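Local coordinates for protein beta sliding clamp (Caulobacter crescentus, PDB 5WCE) that probably encircles DNA as a ring-shaped head-to-tail homodimer and tethers DNA polymerases and other proteins to it for processive replication, at residues 74-79 / 103-108; 37-42 / 117-122. All coordinates share one frame; numbering follows the deposited sequence.

Overall arrangement
Both contacts lie in the N-terminal domain, their centres about 8 Å apart, and meet at strand 72-77, which edges the eight-stranded sheet, belongs to contact 1 and runs between the segments of contact 2. Contact 1 is core: its three touching residues, all buried and apolar, join this strand across the domain interior to strand 105-109 of the five-stranded sheet. Contact 2, partly buried, adds an amide and a water to its apolar touches and joins strand 39-45, across strand 72-77, to loop 117-122, which runs along that strand's outer edge. T75 links the two: it points away from L105, while I74 and A76 point toward it, and its OG1 lies 2.6 Å from L119 O.

Contact 1: 74-79 / 103-108; sequences ITAPAH and PRLVIQ
T75 OG1 is gripped from two sides, donating to L119 O and accepting from N39 ND2, while its neighbours I74 and A76 turn the other way to meet L105. This is packing between the two antiparallel sheets of one domain of a ring-shaped processivity factor: edge strand 72-77 of one faces strand 105-109 of the other, and because no hydrogen bond joins the two segments, side chains alone make the contact. The strands keep their distance, with A76 CA and L105 CA 7.4 Å apart. L105 spans it with a forked end. Its CG stands anti to the backbone N (chi1 171°), which carries both methyls toward strand 72-77, where CD2 packs 3.8 Å from A76 CB and CD1 meets I74 CD1. With an alanine in place of L105 both methyls are gone, and I74 CD1 and A76 CB would probably be left facing a gap between the sheets. Next to it R104 turns to the dimer interface, pairing with D102 and bonding A312 O of the second subunit. The I74 and L105 side chains cross at about a right angle, and their CD1 methyls press to 3.4 Å, tighter than usual van der Waals contact.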
loop_
_atom_site.group_PDB
_atom_site.type_symbol
_atom_site.label_atom_id
_atom_site.label_comp_id
_atom_site.label_asym_id
_atom_site.label_seq_id
_atom_site.Cartn_x
_atom_site.Cartn_y
_atom_site.Cartn_z
ATOM N N ILE A 74 -33.563 -10.122 6.279
ATOM C CA ILE A 74 -32.667 -11.256 6.124
ATOM C C ILE A 74 -31.253 -10.812 6.432
ATOM O O ILE A 74 -31.015 -9.608 6.520
ATOM C CB ILE A 74 -32.684 -11.762 4.679
ATOM C CG1 ILE A 74 -32.186 -10.654 3.744
ATOM C CG2 ILE A 74 -34.041 -12.309 4.286
ATOM C CD1 ILE A 74 -32.291 -10.937 2.286
ATOM N N THR A 75 -30.335 -11.764 6.564
ATOM C CA THR A 75 -28.932 -11.412 6.684
ATOM C C THR A 75 -28.142 -12.072 5.570
ATOM O O THR A 75 -28.468 -13.208 5.130
ATOM C CB THR A 75 -28.275 -11.725 8.049
ATOM O OG1 THR A 75 -27.937 -13.113 8.140
ATOM C CG2 THR A 75 -29.212 -11.311 9.188
ATOM N N ALA A 76 -27.123 -11.356 5.107
ATOM C CA ALA A 76 -26.335 -11.845 3.978
ATOM C C ALA A 76 -24.889 -11.351 4.079
ATOM O O ALA A 76 -24.650 -10.308 4.716
ATOM C CB ALA A 76 -27.004 -11.364 2.680
ATOM N N PRO A 77 -23.928 -12.083 3.468
ATOM C CA PRO A 77 -22.514 -11.763 3.626
ATOM C C PRO A 77 -22.158 -10.337 3.170
ATOM O O PRO A 77 -22.459 -9.918 2.062
ATOM C CB PRO A 77 -21.779 -12.852 2.816
ATOM C CG PRO A 77 -22.776 -13.903 2.591
ATOM C CD PRO A 77 -24.125 -13.290 2.641
ATOM N N ALA A 78 -21.498 -9.616 4.048
ATOM C CA ALA A 78 -21.348 -8.179 3.876
ATOM C C ALA A 78 -20.359 -7.773 2.779
ATOM O O ALA A 78 -20.727 -7.050 1.849
ATOM C CB ALA A 78 -20.945 -7.549 5.180
ATOM N N HIS A 79 -19.119 -8.221 2.895
ATOM C CA HIS A 79 -18.084 -7.873 1.899
ATOM C C HIS A 79 -18.471 -8.416 0.511
ATOM O O HIS A 79 -18.320 -7.728 -0.502
ATOM C CB HIS A 79 -16.687 -8.393 2.319
ATOM C CG HIS A 79 -16.140 -7.802 3.606
ATOM N ND1 HIS A 79 -16.131 -6.448 3.887
ATOM C CD2 HIS A 79 -15.503 -8.392 4.658
ATOM C CE1 HIS A 79 -15.580 -6.235 5.074
ATOM N NE2 HIS A 79 -15.184 -7.397 5.564
ATOM N N PRO A 103 -33.677 -21.042 -0.803
ATOM C CA PRO A 103 -33.446 -20.296 0.481
ATOM C C PRO A 103 -32.376 -19.168 0.412
ATOM O O PRO A 103 -32.092 -18.511 1.401
ATOM C CB PRO A 103 -32.951 -21.398 1.424
ATOM C CG PRO A 103 -32.193 -22.334 0.508
ATOM C CD PRO A 103 -33.027 -22.378 -0.771
ATOM N N ARG A 104 -31.785 -18.936 -0.749
ATOM C CA ARG A 104 -30.705 -17.958 -0.871
ATOM C C ARG A 104 -31.237 -16.587 -1.240
ATOM O O ARG A 104 -32.231 -16.459 -1.874
ATOM C CB ARG A 104 -29.670 -18.484 -1.872
ATOM C CG ARG A 104 -28.843 -19.641 -1.333
ATOM C CD ARG A 104 -27.985 -20.305 -2.399
ATOM N NE ARG A 104 -28.803 -20.767 -3.530
ATOM C CZ ARG A 104 -28.304 -21.360 -4.627
ATOM N NH1 ARG A 104 -27.013 -21.610 -4.742
ATOM N NH2 ARG A 104 -29.133 -21.702 -5.599
ATOM N N LEU A 105 -30.556 -15.540 -0.851
ATOM C CA LEU A 105 -30.866 -14.170 -1.331
ATOM C C LEU A 105 -30.540 -14.099 -2.841
ATOM O O LEU A 105 -29.431 -14.459 -3.254
ATOM C CB LEU A 105 -30.031 -13.146 -0.596
ATOM C CG LEU A 105 -30.092 -11.718 -1.117
ATOM C CD1 LEU A 105 -31.492 -11.171 -0.997
ATOM C CD2 LEU A 105 -29.116 -10.826 -0.413
ATOM N N VAL A 106 -31.472 -13.629 -3.649
ATOM C CA VAL A 106 -31.219 -13.503 -5.105
ATOM C C VAL A 106 -30.975 -12.031 -5.457
ATOM O O VAL A 106 -31.815 -11.178 -5.145
ATOM C CB VAL A 106 -32.388 -14.029 -5.950
ATOM C CG1 VAL A 106 -32.079 -13.838 -7.426
ATOM C CG2 VAL A 106 -32.634 -15.501 -5.628
ATOM N N ILE A 107 -29.826 -11.754 -6.085
ATOM C CA ILE A 107 -29.453 -10.410 -6.484
ATOM C C ILE A 107 -29.417 -10.485 -7.974
ATOM O O ILE A 107 -28.657 -11.313 -8.553
ATOM C CB ILE A 107 -28.068 -9.958 -5.949
ATOM C CG1 ILE A 107 -28.037 -10.006 -4.419
ATOM C CG2 ILE A 107 -27.683 -8.569 -6.457
ATOM C CD1 ILE A 107 -27.185 -11.120 -3.907
ATOM N N GLN A 108 -30.234 -9.653 -8.603
ATOM C CA GLN A 108 -30.269 -9.619 -10.051
ATOM C C GLN A 108 -30.172 -8.192 -10.559
ATOM O O GLN A 108 -30.827 -7.276 -10.036
ATOM C CB GLN A 108 -31.551 -10.239 -10.505
ATOM C CG GLN A 108 -31.686 -10.167 -12.011
ATOM C CD GLN A 108 -32.188 -11.462 -12.551
ATOM O OE1 GLN A 108 -33.103 -12.072 -11.962
ATOM N NE2 GLN A 108 -31.572 -11.929 -13.642
#

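Contact 2: 37-42 / 117-122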
loop_
_atom_site.group_PDB
_atom_site.type_symbol
_atom_site.label_atom_id
_atom_site.label_comp_id
_atom_site.label_asym_id
_atom_site.label_seq_id
_atom_site.Cartn_x
_atom_site.Cartn_y
_atom_site.Cartn_z
ATOM N N LEU A 37 -21.600 -12.674 12.131
ATOM C CA LEU A 37 -20.956 -11.384 12.268
ATOM C C LEU A 37 -20.284 -10.952 10.975
ATOM O O LEU A 37 -19.931 -9.809 10.842
ATOM C CB LEU A 37 -19.917 -11.417 13.396
ATOM C CG LEU A 37 -20.439 -11.784 14.792
ATOM C CD1 LEU A 37 -19.307 -11.559 15.807
ATOM C CD2 LEU A 37 -21.620 -10.892 15.152
ATOM N N SER A 38 -20.172 -11.842 9.996
ATOM C CA SER A 38 -19.755 -11.463 8.653
ATOM C C SER A 38 -20.920 -10.916 7.835
ATOM O O SER A 38 -20.680 -10.453 6.730
ATOM C CB SER A 38 -19.167 -12.702 7.902
ATOM O OG SER A 38 -17.862 -12.887 8.421
ATOM N N ASN A 39 -22.148 -10.973 8.357
ATOM C CA ASN A 39 -23.319 -10.584 7.596
ATOM C C ASN A 39 -23.835 -9.191 7.865
ATOM O O ASN A 39 -23.568 -8.573 8.950
ATOM C CB ASN A 39 -24.451 -11.607 7.770
ATOM C CG ASN A 39 -24.181 -12.899 7.007
ATOM O OD1 ASN A 39 -23.092 -13.095 6.502
ATOM N ND2 ASN A 39 -25.182 -13.790 6.932
ATOM N N ILE A 40 -24.583 -8.687 6.878
ATOM C CA ILE A 40 -25.383 -7.479 7.033
ATOM C C ILE A 40 -26.825 -7.894 7.260
ATOM O O ILE A 40 -27.340 -8.768 6.573
ATOM C CB ILE A 40 -25.263 -6.518 5.817
ATOM C CG1 ILE A 40 -23.913 -5.837 5.813
ATOM C CG2 ILE A 40 -26.334 -5.418 5.825
ATOM C CD1 ILE A 40 -23.508 -5.162 4.490
ATOM N N LEU A 41 -27.470 -7.283 8.240
ATOM C CA LEU A 41 -28.925 -7.352 8.421
ATOM C C LEU A 41 -29.599 -6.360 7.468
ATOM O O LEU A 41 -29.375 -5.130 7.547
ATOM C CB LEU A 41 -29.289 -6.998 9.865
ATOM C CG LEU A 41 -30.806 -6.926 10.164
ATOM C CD1 LEU A 41 -31.465 -8.284 9.994
ATOM C CD2 LEU A 41 -30.981 -6.357 11.560
ATOM N N LEU A 42 -30.400 -6.896 6.532
ATOM C CA LEU A 42 -31.139 -6.141 5.538
ATOM C C LEU A 42 -32.595 -6.125 6.028
ATOM O O LEU A 42 -33.170 -7.170 6.285
ATOM C CB LEU A 42 -31.035 -6.788 4.166
ATOM C CG LEU A 42 -29.630 -6.845 3.562
ATOM C CD1 LEU A 42 -29.692 -7.663 2.270
ATOM C CD2 LEU A 42 -29.099 -5.472 3.235
ATOM N N PRO A 117 -25.947 -17.354 0.287
ATOM C CA PRO A 117 -26.539 -18.015 1.448
ATOM C C PRO A 117 -26.857 -16.969 2.529
ATOM O O PRO A 117 -26.188 -15.922 2.654
ATOM C CB PRO A 117 -25.430 -18.954 1.940
ATOM C CG PRO A 117 -24.159 -18.229 1.521
ATOM C CD PRO A 117 -24.527 -17.742 0.121
ATOM N N VAL A 118 -27.940 -17.244 3.237
ATOM C CA VAL A 118 -28.446 -16.316 4.272
ATOM C C VAL A 118 -28.378 -16.962 5.651
ATOM O O VAL A 118 -28.294 -18.204 5.786
ATOM C CB VAL A 118 -29.889 -15.825 3.998
ATOM C CG1 VAL A 118 -29.932 -15.013 2.725
ATOM C CG2 VAL A 118 -30.913 -16.959 3.960
ATOM N N LEU A 119 -28.404 -16.100 6.672
ATOM C CA LEU A 119 -28.632 -16.563 8.011
ATOM C C LEU A 119 -29.825 -15.786 8.591
ATOM O O LEU A 119 -30.047 -14.608 8.253
ATOM C CB LEU A 119 -27.359 -16.441 8.847
ATOM C CG LEU A 119 -26.196 -17.347 8.402
ATOM C CD1 LEU A 119 -24.904 -16.888 9.050
ATOM C CD2 LEU A 119 -26.475 -18.836 8.740
ATOM N N PRO A 120 -30.572 -16.437 9.472
ATOM C CA PRO A 120 -31.764 -15.828 10.031
ATOM C C PRO A 120 -31.525 -14.516 10.770
ATOM O O PRO A 120 -30.567 -14.385 11.559
ATOM C CB PRO A 120 -32.301 -16.878 11.009
ATOM C CG PRO A 120 -31.474 -18.073 10.868
ATOM C CD PRO A 120 -30.271 -17.754 10.051
ATOM N N ALA A 121 -32.403 -13.576 10.504
ATOM C CA ALA A 121 -32.408 -12.296 11.119
ATOM C C ALA A 121 -32.521 -12.354 12.651
ATOM O O ALA A 121 -31.901 -11.522 13.313
ATOM C CB ALA A 121 -33.496 -11.412 10.506
ATOM N N GLY A 122 -33.217 -13.361 13.202
ATOM C CA GLY A 122 -33.334 -13.537 14.657
ATOM C C GLY A 122 -32.050 -13.910 15.375
ATOM O O GLY A 122 -31.994 -13.815 16.600
HETATM O O HOH W 1 -24.924 -16.081 5.225
#
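Segments 37-42 and 117-122 converge along their length without hydrogen-bonding each other, N39 CA and L119 CA standing 8.0 Å apart and L41 CA and A121 CA 6.6 Å. Two side-chain pairs bridge the separation, passing over strand 72-77. In the first, the amide end of N39 reaches the flank of L119: N39 ND2 lies 3.8 Å from L119 CD1 and 3.9 Å from L119 CB, the two side chains crossing at about a right angle. This is packing, since the polar partners of ND2 lie elsewhere. One is T75 OG1; the other is a water 2.9 Å from ND2, which donates to P117 O over 2.9 Å. Seen from ND2, the water and T75 OG1 are about 119° apart, close to the trigonal spacing of an amide nitrogen's two N-H groups, so both bonds can hold the amide against rotation. The second pair is apolar. The CB of L41 does not point at the loop, but with chi1 at 175° the chain swings back toward it and sets CD1 3.8 Å from A121 CB. Strand 72-77 lies between the two segments: I74 and A76 bond the backbone of L42 and I40 in strand 39-45, and T75 bonds that of L119. On the other face of strand 39-45, I40 packs on L21 and V24 of helix 14-25, while at the loop's start P117 touches E311 of the second subunit.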